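PDB 5F7U: cycloalternan-forming enzyme from Listeria monocytogenes serovar 1/2a, which is a glycoside hydrolase family 31 protein, with a TIM-barrel domain flanked by beta-rich domains and several glycan-binding pockets. Local coordinates for residues D5-L17 / Y94-S108. The protein carries 1 engineered substitution. Sequence-based numbering, arbitrary orientation.
Sequences DGEYHSPYGDDDL and YTTKGSTNGGTAYES. With GLC (alpha-D-glucopyranose), chain E.
Strand 6-8 runs nearly parallel to strand 106-108, their axes 5.8 Å apart and 15° from parallel, and almost antiparallel to strand 94-100, with no direct backbone hydrogen bond to either. Glu7 bridges both partners. Its CG stands anti to the backbone N (chi1 175°) and the chain then bends at chi2, which brings the buried carboxylate between two hydroxyls. Ser108 OG donates to Glu7 OE1 at 2.7 Å, close to the carboxylate plane, whereas Thr96 OG1 reaches Glu7 OE2 at 2.7 Å from 34° out of it; both use the syn side. Small hydroxyl residues suit these places, since each can offer a hydrogen bond to the buried carboxylate while taking up little room. Ser108 OG also accepts the backbone N-H of His9, and a water lies within bonding distance of the carbonyl oxygens of Glu7 and Glu107, between the two segments. Gly98, lacking a side chain, leaves room for Glu7 CG, which lies 3.9 Å from Gly98 N. Further along, the edge of His9 meets the phenol of Tyr94: His9 NE2 and Tyr94 OH are 2.7 Å apart in a hydrogen bond either could donate. The ring is held at its other nitrogen too, because His9 ND1 bonds to Asn39 O, while Tyr94 OH has a second partner in Arg25. At the other end, Tyr106 presents a ring face to Gly6, whose CA makes a CH-pi contact 4.1 Å from the ring centroid. Asp5 and Gly6 form a classic beta bulge opposite Trp43. The CB of Tyr8 leaves the backbone on the side away from these strands, and its ring offers a face to alpha-D-glucopyranose, with GLC C4 over the ring centre. An aromatic face laid against a sugar ring is characteristic of carbohydrate-binding surfaces, and here it belongs to the glycan pocket of Tyr8, Trp43, Asn75 and Asn76 on the N-terminal E-set-like beta domain.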
loop_
_atom_site.group_PDB
_atom_site.type_symbol
_atom_site.label_atom_id
_atom_site.label_comp_id
_atom_site.label_asym_id
_atom_site.label_seq_id
_atom_site.Cartn_x
_atom_site.Cartn_y
_atom_site.Cartn_z
ATOM N N ASP A 5 -50.714 -13.902 -3.178
ATOM C CA ASP A 5 -50.267 -14.736 -2.042
ATOM C C ASP A 5 -49.158 -14.094 -1.192
ATOM O O ASP A 5 -48.593 -14.743 -0.329
ATOM C CB ASP A 5 -49.950 -16.185 -2.460
ATOM C CG ASP A 5 -48.985 -16.275 -3.610
ATOM O OD1 ASP A 5 -47.770 -16.359 -3.332
ATOM O OD2 ASP A 5 -49.432 -16.279 -4.791
ATOM N N GLY A 6 -48.877 -12.812 -1.404
ATOM C CA GLY A 6 -48.059 -12.104 -0.427
ATOM C C GLY A 6 -47.917 -10.611 -0.571
ATOM O O GLY A 6 -48.397 -10.021 -1.536
ATOM N N GLU A 7 -47.273 -10.027 0.439
ATOM C CA GLU A 7 -46.927 -8.612 0.496
ATOM C C GLU A 7 -45.550 -8.534 1.138
ATOM O O GLU A 7 -45.217 -9.360 1.990
ATOM C CB GLU A 7 -47.970 -7.864 1.351
ATOM C CG GLU A 7 -47.700 -6.372 1.621
ATOM C CD GLU A 7 -46.646 -6.110 2.704
ATOM O OE1 GLU A 7 -46.324 -7.025 3.515
ATOM O OE2 GLU A 7 -46.101 -4.987 2.736
ATOM N N TYR A 8 -44.768 -7.515 0.771
ATOM C CA TYR A 8 -43.463 -7.311 1.383
ATOM C C TYR A 8 -42.978 -5.863 1.336
ATOM O O TYR A 8 -43.029 -5.218 0.294
ATOM C CB TYR A 8 -42.458 -8.255 0.725
ATOM C CG TYR A 8 -41.062 -8.188 1.278
ATOM C CD1 TYR A 8 -40.699 -8.942 2.393
ATOM C CD2 TYR A 8 -40.090 -7.376 0.672
ATOM C CE1 TYR A 8 -39.403 -8.887 2.884
ATOM C CE2 TYR A 8 -38.788 -7.318 1.164
ATOM C CZ TYR A 8 -38.454 -8.082 2.262
ATOM O OH TYR A 8 -37.160 -8.018 2.755
ATOM N N HIS A 9 -42.504 -5.384 2.485
ATOM C CA HIS A 9 -41.781 -4.123 2.594
ATOM C C HIS A 9 -40.708 -4.355 3.659
ATOM O O HIS A 9 -40.956 -5.058 4.636
ATOM C CB HIS A 9 -42.724 -2.964 2.990
ATOM C CG HIS A 9 -42.010 -1.728 3.471
ATOM N ND1 HIS A 9 -41.458 -0.798 2.615
ATOM C CD2 HIS A 9 -41.754 -1.283 4.724
ATOM C CE1 HIS A 9 -40.888 0.166 3.319
ATOM N NE2 HIS A 9 -41.053 -0.108 4.605
ATOM N N SER A 10 -39.514 -3.811 3.427
ATOM C CA SER A 10 -38.432 -3.906 4.401
ATOM C C SER A 10 -37.636 -2.614 4.260
ATOM O O SER A 10 -36.973 -2.426 3.241
ATOM C CB SER A 10 -37.554 -5.131 4.123
ATOM O OG SER A 10 -36.710 -5.391 5.245
ATOM N N PRO A 11 -37.704 -1.727 5.270
ATOM C CA PRO A 11 -37.321 -0.323 5.047
ATOM C C PRO A 11 -35.871 -0.090 4.623
ATOM O O PRO A 11 -35.606 0.841 3.875
ATOM C CB PRO A 11 -37.588 0.339 6.412
ATOM C CG PRO A 11 -37.659 -0.774 7.396
ATOM C CD PRO A 11 -38.258 -1.922 6.621
ATOM N N TYR A 12 -34.948 -0.914 5.107
ATOM C CA TYR A 12 -33.540 -0.717 4.758
ATOM C C TYR A 12 -33.022 -1.596 3.631
ATOM O O TYR A 12 -31.876 -1.401 3.206
ATOM C CB TYR A 12 -32.651 -0.875 5.993
ATOM C CG TYR A 12 -33.107 -0.034 7.162
ATOM C CD1 TYR A 12 -32.967 1.378 7.160
ATOM C CD2 TYR A 12 -33.675 -0.639 8.275
ATOM C CE1 TYR A 12 -33.400 2.141 8.255
ATOM C CE2 TYR A 12 -34.098 0.106 9.364
ATOM C CZ TYR A 12 -33.960 1.482 9.347
ATOM O OH TYR A 12 -34.391 2.173 10.469
ATOM N N GLY A 13 -33.826 -2.571 3.175
ATOM C CA GLY A 13 -33.371 -3.540 2.164
ATOM C C GLY A 13 -32.155 -4.291 2.683
ATOM O O GLY A 13 -32.153 -4.753 3.825
ATOM N N ASP A 14 -31.116 -4.390 1.855
ATOM C CA ASP A 14 -29.856 -4.965 2.305
ATOM C C ASP A 14 -28.928 -3.912 2.920
ATOM O O ASP A 14 -27.772 -4.216 3.235
ATOM C CB ASP A 14 -29.161 -5.681 1.141
ATOM C CG ASP A 14 -29.921 -6.900 0.676
ATOM O OD1 ASP A 14 -30.420 -7.666 1.527
ATOM O OD2 ASP A 14 -30.025 -7.110 -0.549
ATOM N N ASP A 15 -29.434 -2.687 3.075
ATOM C CA ASP A 15 -28.644 -1.544 3.564
ATOM C C ASP A 15 -27.411 -1.258 2.677
ATOM O O ASP A 15 -26.381 -0.774 3.153
ATOM C CB ASP A 15 -28.212 -1.788 5.024
ATOM C CG ASP A 15 -27.862 -0.505 5.761
ATOM O OD1 ASP A 15 -28.560 0.498 5.595
ATOM O OD2 ASP A 15 -26.859 -0.536 6.492
ATOM N N ASP A 16 -27.524 -1.552 1.389
ATOM C CA ASP A 16 -26.396 -1.347 0.481
ATOM C C ASP A 16 -26.161 0.158 0.324
ATOM O O ASP A 16 -27.132 0.930 0.227
ATOM C CB ASP A 16 -26.680 -2.021 -0.863
ATOM C CG ASP A 16 -25.447 -2.094 -1.734
ATOM O OD1 ASP A 16 -24.645 -3.040 -1.619
ATOM O OD2 ASP A 16 -25.267 -1.182 -2.541
ATOM N N LEU A 17 -24.896 0.581 0.329
ATOM C CA LEU A 17 -24.590 2.012 0.158
ATOM C C LEU A 17 -24.958 2.507 -1.242
ATOM O O LEU A 17 -25.329 3.666 -1.408
ATOM C CB LEU A 17 -23.102 2.314 0.400
ATOM C CG LEU A 17 -22.649 3.785 0.446
ATOM C CD1 LEU A 17 -23.367 4.548 1.560
ATOM C CD2 LEU A 17 -21.142 3.876 0.595
ATOM N N TYR A 94 -45.165 2.054 11.769
ATOM C CA TYR A 94 -46.104 1.673 10.698
ATOM C C TYR A 94 -46.037 0.197 10.354
ATOM O O TYR A 94 -45.021 -0.462 10.580
ATOM C CB TYR A 94 -45.880 2.534 9.430
ATOM C CG TYR A 94 -44.554 2.289 8.719
ATOM C CD1 TYR A 94 -44.450 1.315 7.711
ATOM C CD2 TYR A 94 -43.407 3.024 9.053
ATOM C CE1 TYR A 94 -43.231 1.071 7.067
ATOM C CE2 TYR A 94 -42.186 2.779 8.414
ATOM C CZ TYR A 94 -42.111 1.804 7.424
ATOM O OH TYR A 94 -40.905 1.575 6.770
ATOM N N THR A 95 -47.128 -0.293 9.768
ATOM C CA THR A 95 -47.249 -1.651 9.266
ATOM C C THR A 95 -47.812 -1.506 7.856
ATOM O O THR A 95 -48.781 -0.775 7.636
ATOM C CB THR A 95 -48.199 -2.475 10.166
ATOM O OG1 THR A 95 -47.659 -2.542 11.491
ATOM C CG2 THR A 95 -48.410 -3.908 9.646
ATOM N N THR A 96 -47.179 -2.165 6.894
ATOM C CA THR A 96 -47.664 -2.130 5.509
ATOM C C THR A 96 -48.550 -3.341 5.292
ATOM O O THR A 96 -48.269 -4.410 5.834
ATOM C CB THR A 96 -46.500 -2.069 4.495
ATOM O OG1 THR A 96 -45.617 -3.171 4.725
ATOM C CG2 THR A 96 -45.742 -0.759 4.677
ATOM N N LYS A 97 -49.631 -3.167 4.533
ATOM C CA LYS A 97 -50.647 -4.219 4.365
ATOM C C LYS A 97 -51.132 -4.345 2.934
ATOM O O LYS A 97 -51.246 -3.346 2.227
ATOM C CB LYS A 97 -51.870 -3.978 5.267
ATOM C CG LYS A 97 -51.542 -4.018 6.746
ATOM C CD LYS A 97 -52.796 -4.184 7.578
ATOM C CE LYS A 97 -52.419 -4.509 9.005
ATOM N NZ LYS A 97 -53.669 -4.716 9.797
ATOM N N GLY A 98 -51.396 -5.577 2.518
ATOM C CA GLY A 98 -52.046 -5.827 1.228
ATOM C C GLY A 98 -53.127 -6.879 1.351
ATOM O O GLY A 98 -52.987 -7.821 2.122
ATOM N N SER A 99 -54.210 -6.696 0.600
ATOM C CA SER A 99 -55.234 -7.731 0.438
ATOM C C SER A 99 -55.939 -7.580 -0.900
ATOM O O SER A 99 -55.919 -6.505 -1.504
ATOM C CB SER A 99 -56.251 -7.698 1.578
ATOM O OG SER A 99 -56.873 -6.437 1.647
ATOM N N THR A 100 -56.559 -8.666 -1.351
ATOM C CA THR A 100 -57.276 -8.690 -2.621
ATOM C C THR A 100 -58.754 -8.903 -2.323
ATOM O O THR A 100 -59.115 -9.812 -1.564
ATOM C CB THR A 100 -56.718 -9.783 -3.565
ATOM O OG1 THR A 100 -55.303 -9.603 -3.712
ATOM C CG2 THR A 100 -57.370 -9.715 -4.950
ATOM N N ASN A 101 -59.589 -8.038 -2.902
ATOM C CA ASN A 101 -61.059 -8.084 -2.747
ATOM C C ASN A 101 -61.546 -8.270 -1.297
ATOM O O ASN A 101 -62.415 -9.102 -1.028
ATOM C CB ASN A 101 -61.686 -9.158 -3.669
ATOM C CG ASN A 101 -61.299 -8.992 -5.136
ATOM O OD1 ASN A 101 -61.395 -7.902 -5.709
ATOM N ND2 ASN A 101 -60.883 -10.095 -5.764
ATOM N N GLY A 102 -60.967 -7.508 -0.370
ATOM C CA GLY A 102 -61.339 -7.559 1.053
ATOM C C GLY A 102 -60.971 -8.810 1.846
ATOM O O GLY A 102 -61.462 -8.996 2.965
ATOM N N GLY A 103 -60.101 -9.656 1.286
ATOM C CA GLY A 103 -59.712 -10.920 1.919
ATOM C C GLY A 103 -58.582 -10.821 2.931
ATOM O O GLY A 103 -58.284 -9.742 3.442
ATOM N N THR A 104 -57.978 -11.976 3.217
ATOM C CA THR A 104 -56.776 -12.143 4.053
ATOM C C THR A 104 -55.756 -11.028 3.803
ATOM O O THR A 104 -55.308 -10.846 2.671
ATOM C CB THR A 104 -56.100 -13.509 3.727
ATOM O OG1 THR A 104 -57.079 -14.560 3.772
ATOM C CG2 THR A 104 -54.938 -13.830 4.693
ATOM N N ALA A 105 -55.408 -10.264 4.838
ATOM C CA ALA A 105 -54.362 -9.251 4.664
ATOM C C ALA A 105 -52.990 -9.842 4.948
ATOM O O ALA A 105 -52.815 -10.575 5.920
ATOM C CB ALA A 105 -54.619 -8.018 5.525
ATOM N N TYR A 106 -52.028 -9.545 4.082
ATOM C CA TYR A 106 -50.629 -9.874 4.345
ATOM C C TYR A 106 -49.968 -8.582 4.772
ATOM O O TYR A 106 -50.302 -7.519 4.240
ATOM C CB TYR A 106 -49.958 -10.413 3.083
ATOM C CG TYR A 106 -50.602 -11.672 2.578
ATOM C CD1 TYR A 106 -50.221 -12.914 3.085
ATOM C CD2 TYR A 106 -51.606 -11.626 1.607
ATOM C CE1 TYR A 106 -50.824 -14.082 2.647
ATOM C CE2 TYR A 106 -52.219 -12.801 1.158
ATOM C CZ TYR A 106 -51.811 -14.021 1.681
ATOM O OH TYR A 106 -52.395 -15.193 1.248
ATOM N N GLU A 107 -49.036 -8.664 5.716
ATOM C CA GLU A 107 -48.437 -7.452 6.286
ATOM C C GLU A 107 -46.934 -7.554 6.526
ATOM O O GLU A 107 -46.376 -8.648 6.611
ATOM C CB GLU A 107 -49.151 -7.034 7.589
ATOM C CG GLU A 107 -49.135 -8.076 8.688
ATOM C CD GLU A 107 -49.706 -7.537 9.995
ATOM O OE1 GLU A 107 -48.926 -7.373 10.964
ATOM O OE2 GLU A 107 -50.921 -7.243 10.037
ATOM N N SER A 108 -46.298 -6.392 6.601
ATOM C CA SER A 108 -44.912 -6.280 7.041
ATOM C C SER A 108 -44.832 -5.252 8.153
ATOM O O SER A 108 -45.496 -4.216 8.108
ATOM C CB SER A 108 -43.997 -5.864 5.898
ATOM O OG SER A 108 -44.026 -6.827 4.845
HETATM C C1 GLC E . -40.622 -11.435 -1.691
HETATM C C2 GLC E . -39.580 -10.332 -1.905
HETATM C C3 GLC E . -38.207 -10.841 -1.435
HETATM C C4 GLC E . -38.264 -11.278 0.032
HETATM C C5 GLC E . -39.396 -12.297 0.264
HETATM C C6 GLC E . -39.611 -12.577 1.749
HETATM O O2 GLC E . -39.559 -9.950 -3.286
HETATM O O3 GLC E . -37.190 -9.851 -1.608
HETATM O O4 GLC E . -36.995 -11.824 0.407
HETATM O O5 GLC E . -40.649 -11.849 -0.308
HETATM O O6 GLC E . -40.147 -13.893 1.917
HETATM O O HOH W 1 -46.260 -10.370 4.479
#